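Local coordinates for protein response regulator FixJ (Bradyrhizobium japonicum, PDB 5XSO) that acts as the response regulator that, once activated by the sensor kinase FixL, induces expression of the nitrogen-fixation regulatory genes nifA and fixK, at residues D28-G40 with F117-I130. Numbering follows the deposited sequence.
With GOL (glycerol), chain B.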
loop_
_atom_site.group_PDB
_atom_site.type_symbol
_atom_site.label_atom_id
_atom_site.label_comp_id
_atom_site.label_asym_id
_atom_site.label_seq_id
_atom_site.Cartn_x
_atom_site.Cartn_y
_atom_site.Cartn_z
ATOM N N ASP A 28 0.962 18.580 -20.204
ATOM C CA ASP A 28 0.701 20.016 -20.078
ATOM C C ASP A 28 -0.702 20.288 -19.552
ATOM O O ASP A 28 -0.903 21.180 -18.719
ATOM C CB ASP A 28 0.865 20.741 -21.427
ATOM C CG ASP A 28 2.311 20.987 -21.804
ATOM O OD1 ASP A 28 3.199 20.850 -20.942
ATOM O OD2 ASP A 28 2.518 21.276 -22.999
ATOM N N SER A 29 -1.693 19.574 -20.079
ATOM C CA SER A 29 -3.087 19.810 -19.696
ATOM C C SER A 29 -3.356 19.415 -18.241
ATOM O O SER A 29 -4.060 20.133 -17.511
ATOM C CB SER A 29 -4.005 18.971 -20.629
ATOM O OG SER A 29 -5.362 19.117 -20.258
ATOM N N LEU A 30 -2.843 18.251 -17.813
ATOM C CA LEU A 30 -2.916 17.874 -16.402
ATOM C C LEU A 30 -2.167 18.859 -15.522
ATOM O O LEU A 30 -2.644 19.208 -14.437
ATOM C CB LEU A 30 -2.351 16.473 -16.193
ATOM C CG LEU A 30 -3.256 15.470 -16.916
ATOM C CD1 LEU A 30 -2.628 14.101 -16.764
ATOM C CD2 LEU A 30 -4.637 15.487 -16.321
ATOM N N ASN A 31 -0.946 19.222 -15.927
ATOM C CA ASN A 31 -0.143 20.169 -15.141
ATOM C C ASN A 31 -1.007 21.394 -14.843
ATOM O O ASN A 31 -1.141 21.834 -13.689
ATOM C CB ASN A 31 1.132 20.527 -15.936
ATOM C CG ASN A 31 2.365 20.890 -15.046
ATOM O OD1 ASN A 31 2.297 20.879 -13.824
ATOM N ND2 ASN A 31 3.491 21.252 -15.694
ATOM N N PHE A 32 -1.626 21.935 -15.881
ATOM C CA PHE A 32 -2.366 23.183 -15.713
ATOM C C PHE A 32 -3.597 22.991 -14.822
ATOM O O PHE A 32 -3.802 23.751 -13.851
ATOM C CB PHE A 32 -2.749 23.759 -17.076
ATOM C CG PHE A 32 -3.183 25.196 -16.999
ATOM C CD1 PHE A 32 -4.547 25.514 -16.947
ATOM C CD2 PHE A 32 -2.219 26.225 -16.900
ATOM C CE1 PHE A 32 -4.947 26.897 -16.851
ATOM C CE2 PHE A 32 -2.611 27.618 -16.779
ATOM C CZ PHE A 32 -3.975 27.922 -16.768
ATOM N N LEU A 33 -4.442 22.014 -15.140
ATOM C CA LEU A 33 -5.693 21.873 -14.395
ATOM C C LEU A 33 -5.477 21.469 -12.933
ATOM O O LEU A 33 -6.315 21.774 -12.077
ATOM C CB LEU A 33 -6.613 20.840 -15.082
ATOM C CG LEU A 33 -6.377 19.337 -14.911
ATOM C CD1 LEU A 33 -7.026 18.729 -13.627
ATOM C CD2 LEU A 33 -6.928 18.522 -16.173
ATOM N N LEU A 34 -4.445 20.677 -12.631
ATOM C CA LEU A 34 -4.246 20.296 -11.239
ATOM C C LEU A 34 -3.782 21.506 -10.422
ATOM O O LEU A 34 -4.153 21.665 -9.248
ATOM C CB LEU A 34 -3.223 19.165 -11.182
ATOM C CG LEU A 34 -3.750 17.856 -11.842
ATOM C CD1 LEU A 34 -2.570 16.857 -11.952
ATOM C CD2 LEU A 34 -4.863 17.290 -11.013
ATOM N N ASP A 35 -2.959 22.356 -11.036
ATOM C CA ASP A 35 -2.525 23.560 -10.332
ATOM C C ASP A 35 -3.714 24.456 -10.021
ATOM O O ASP A 35 -3.808 25.015 -8.919
ATOM C CB ASP A 35 -1.507 24.333 -11.156
ATOM C CG ASP A 35 -0.988 25.552 -10.380
ATOM O OD1 ASP A 35 -0.384 25.367 -9.316
ATOM O OD2 ASP A 35 -1.306 26.663 -10.803
ATOM N N SER A 36 -4.633 24.614 -10.994
ATOM C CA SER A 36 -5.815 25.442 -10.754
ATOM C C SER A 36 -6.655 24.911 -9.610
ATOM O O SER A 36 -7.320 25.694 -8.920
ATOM C CB SER A 36 -6.693 25.598 -11.998
ATOM O OG SER A 36 -5.924 25.986 -13.132
ATOM N N ALA A 37 -6.648 23.608 -9.406
ATOM C CA ALA A 37 -7.377 23.044 -8.294
ATOM C C ALA A 37 -6.593 23.093 -6.984
ATOM O O ALA A 37 -7.130 22.692 -5.947
ATOM C CB ALA A 37 -7.789 21.604 -8.642
ATOM N N GLY A 38 -5.339 23.514 -6.996
ATOM C CA GLY A 38 -4.590 23.652 -5.763
ATOM C C GLY A 38 -3.712 22.473 -5.385
ATOM O O GLY A 38 -3.185 22.456 -4.264
ATOM N N PHE A 39 -3.490 21.521 -6.286
ATOM C CA PHE A 39 -2.593 20.397 -6.016
ATOM C C PHE A 39 -1.149 20.717 -6.392
ATOM O O PHE A 39 -0.909 21.448 -7.345
ATOM C CB PHE A 39 -3.047 19.188 -6.852
ATOM C CG PHE A 39 -4.364 18.666 -6.432
ATOM C CD1 PHE A 39 -5.500 18.983 -7.151
ATOM C CD2 PHE A 39 -4.477 17.857 -5.285
ATOM C CE1 PHE A 39 -6.719 18.532 -6.779
ATOM C CE2 PHE A 39 -5.707 17.371 -4.906
ATOM C CZ PHE A 39 -6.835 17.688 -5.640
ATOM N N GLY A 40 -0.199 20.071 -5.731
ATOM C CA GLY A 40 1.164 20.002 -6.248
ATOM C C GLY A 40 1.338 18.855 -7.249
ATOM O O GLY A 40 0.645 17.834 -7.172
ATOM N N PHE A 117 -12.000 13.330 -20.486
ATOM C CA PHE A 117 -12.744 13.491 -19.245
ATOM C C PHE A 117 -12.710 14.965 -18.835
ATOM O O PHE A 117 -11.810 15.730 -19.217
ATOM C CB PHE A 117 -12.176 12.512 -18.133
ATOM C CG PHE A 117 -10.703 12.686 -17.861
ATOM C CD1 PHE A 117 -10.235 13.781 -17.121
ATOM C CD2 PHE A 117 -9.794 11.785 -18.391
ATOM C CE1 PHE A 117 -8.884 13.946 -16.873
ATOM C CE2 PHE A 117 -8.422 11.920 -18.159
ATOM C CZ PHE A 117 -7.968 13.011 -17.403
ATOM N N GLU A 118 -13.656 15.362 -17.993
ATOM C CA GLU A 118 -13.690 16.735 -17.488
ATOM C C GLU A 118 -12.699 16.944 -16.349
ATOM O O GLU A 118 -12.448 16.021 -15.555
ATOM C CB GLU A 118 -15.093 17.069 -16.999
ATOM C CG GLU A 118 -16.183 16.862 -18.051
ATOM C CD GLU A 118 -16.242 17.979 -19.086
ATOM O OE1 GLU A 118 -17.122 17.930 -19.980
ATOM O OE2 GLU A 118 -15.416 18.914 -19.006
ATOM N N ASP A 119 -12.154 18.174 -16.263
ATOM C CA ASP A 119 -11.180 18.520 -15.216
ATOM C C ASP A 119 -11.722 18.173 -13.841
ATOM O O ASP A 119 -11.005 17.633 -12.981
ATOM C CB ASP A 119 -10.835 20.031 -15.228
ATOM C CG ASP A 119 -10.128 20.499 -16.491
ATOM O OD1 ASP A 119 -9.834 19.683 -17.359
ATOM O OD2 ASP A 119 -9.873 21.731 -16.618
ATOM N N ASP A 120 -12.993 18.496 -13.596
ATOM C CA ASP A 120 -13.527 18.351 -12.243
ATOM C C ASP A 120 -13.787 16.906 -11.881
ATOM O O ASP A 120 -13.814 16.567 -10.683
ATOM C CB ASP A 120 -14.824 19.138 -12.082
ATOM C CG ASP A 120 -14.612 20.633 -11.953
ATOM O OD1 ASP A 120 -13.445 21.169 -11.906
ATOM O OD2 ASP A 120 -15.664 21.305 -11.937
ATOM N N ARG A 121 -14.040 16.045 -12.878
ATOM C CA ARG A 121 -14.178 14.630 -12.579
ATOM C C ARG A 121 -12.861 14.057 -12.063
ATOM O O ARG A 121 -12.859 13.244 -11.120
ATOM C CB ARG A 121 -14.646 13.873 -13.824
ATOM C CG ARG A 121 -14.797 12.386 -13.610
ATOM C CD ARG A 121 -16.176 12.023 -13.311
ATOM N NE ARG A 121 -16.440 10.627 -13.663
ATOM C CZ ARG A 121 -16.358 9.614 -12.805
ATOM N NH1 ARG A 121 -16.007 9.849 -11.546
ATOM N NH2 ARG A 121 -16.625 8.368 -13.203
ATOM N N LEU A 122 -11.738 14.458 -12.669
ATOM C CA LEU A 122 -10.436 14.010 -12.168
ATOM C C LEU A 122 -10.193 14.546 -10.764
ATOM O O LEU A 122 -9.787 13.800 -9.869
ATOM C CB LEU A 122 -9.307 14.477 -13.087
ATOM C CG LEU A 122 -7.892 14.068 -12.668
ATOM C CD1 LEU A 122 -7.784 12.535 -12.371
ATOM C CD2 LEU A 122 -6.908 14.564 -13.764
ATOM N N THR A 123 -10.423 15.850 -10.544
ATOM C CA THR A 123 -9.993 16.385 -9.253
ATOM C C THR A 123 -10.869 15.835 -8.125
ATOM O O THR A 123 -10.355 15.503 -7.048
ATOM C CB THR A 123 -9.960 17.922 -9.260
ATOM O OG1 THR A 123 -11.204 18.428 -9.722
ATOM C CG2 THR A 123 -8.815 18.475 -10.157
ATOM N N ALA A 124 -12.166 15.622 -8.378
ATOM C CA ALA A 124 -13.007 14.947 -7.388
ATOM C C ALA A 124 -12.540 13.520 -7.123
ATOM O O ALA A 124 -12.628 13.020 -5.993
ATOM C CB ALA A 124 -14.464 14.913 -7.855
ATOM N N MET A 125 -12.115 12.812 -8.166
ATOM C CA MET A 125 -11.650 11.451 -7.957
ATOM C C MET A 125 -10.365 11.446 -7.155
ATOM O O MET A 125 -10.148 10.551 -6.327
ATOM C CB MET A 125 -11.462 10.765 -9.314
ATOM C CG MET A 125 -11.024 9.303 -9.276
ATOM S SD MET A 125 -10.942 8.693 -11.005
ATOM C CE MET A 125 -12.669 8.608 -11.414
ATOM N N ILE A 126 -9.481 12.410 -7.423
ATOM C CA ILE A 126 -8.238 12.492 -6.676
ATOM C C ILE A 126 -8.536 12.774 -5.217
ATOM O O ILE A 126 -7.919 12.190 -4.322
ATOM C CB ILE A 126 -7.325 13.588 -7.270
ATOM C CG1 ILE A 126 -6.757 13.132 -8.625
ATOM C CG2 ILE A 126 -6.186 13.976 -6.243
ATOM C CD1 ILE A 126 -6.107 14.351 -9.449
ATOM N N GLU A 127 -9.450 13.720 -4.952
ATOM C CA GLU A 127 -9.727 14.072 -3.556
ATOM C C GLU A 127 -10.198 12.862 -2.780
ATOM O O GLU A 127 -9.786 12.648 -1.625
ATOM C CB GLU A 127 -10.772 15.183 -3.460
ATOM C CG GLU A 127 -10.188 16.545 -3.371
ATOM C CD GLU A 127 -11.222 17.561 -2.934
ATOM O OE1 GLU A 127 -11.520 18.476 -3.735
ATOM O OE2 GLU A 127 -11.742 17.424 -1.796
ATOM N N SER A 128 -11.044 12.047 -3.402
ATOM C CA SER A 128 -11.549 10.857 -2.742
ATOM C C SER A 128 -10.440 9.841 -2.519
ATOM O O SER A 128 -10.331 9.266 -1.434
ATOM C CB SER A 128 -12.686 10.263 -3.568
ATOM O OG SER A 128 -13.022 8.954 -3.153
ATOM N N ALA A 129 -9.580 9.646 -3.522
ATOM C CA ALA A 129 -8.465 8.693 -3.434
ATOM C C ALA A 129 -7.497 9.061 -2.325
ATOM O O ALA A 129 -7.009 8.197 -1.586
ATOM C CB ALA A 129 -7.717 8.685 -4.769
ATOM N N ILE A 130 -7.137 10.339 -2.255
ATOM C CA ILE A 130 -6.200 10.782 -1.236
ATOM C C ILE A 130 -6.816 10.607 0.138
ATOM O O ILE A 130 -6.171 10.110 1.071
ATOM C CB ILE A 130 -5.794 12.238 -1.479
ATOM C CG1 ILE A 130 -4.817 12.337 -2.651
ATOM C CG2 ILE A 130 -5.091 12.790 -0.244
ATOM C CD1 ILE A 130 -4.461 13.767 -3.070
HETATM C C1 GOL B . -9.098 14.875 -20.520
HETATM O O1 GOL B . -9.225 14.264 -21.784
HETATM C C2 GOL B . -8.196 16.120 -20.619
HETATM O O2 GOL B . -7.705 16.388 -21.919
HETATM C C3 GOL B . -6.978 16.022 -19.710
HETATM O O3 GOL B . -6.928 17.300 -19.106
#
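L30 CD2 meets the edge of the F117 ring while a glycerol carbon, probably from the crystallisation liquor, covers one of its faces, in a contact between two helices that no direct hydrogen bond crosses. That carbon, C1, sits over the ring centre, 3.5 Å above the plane. Glycerol O3 pairs with S29 OG at 2.7 Å, either being able to donate, while F117 N gives a weak bond to O1. With an alanine in place of F117, the edge that L30 CD2 meets is gone, and a gap would probably open beside L30 at this end of the helix pair. Beyond the ring the seam is built from methyl groups: L30 CD2 lies 3.5 Å from L122 CD2, the two side chains crossing at about a right angle, and L34 CD2 meets I126 CD1 in the same manner. In this receiver domain of the CheY type, a five-stranded parallel sheet flanked by helices, helices 24-36 and 119-138 pack side by side on one face; their segments 28-36 and 119-130 cross at -65°, with L34 and I126 both resting on I17 of strand 16-20. L33 forks over the start of helix 119-138: CD1 lies 3.9 Å from T123 CG2, and CD2 3.3 Å from D119 OD1, a contact of a methyl with a carboxylate oxygen and not a hydrogen bond. T123 turns its methyl inward, chi1 of 52° directing OG1 back along its own helix, where its one proton has D119 O and D120 O as alternative, weak acceptors; CG2 thus reaches A37 CB at 3.6 Å. After the Schellman motif at G38, F39 brings its ring alongside I126, the two side chains sliding past each other in opposite directions, with CE2 3.7 Å from I126 CG2, and E127 CG comes to the ring edge near its plane.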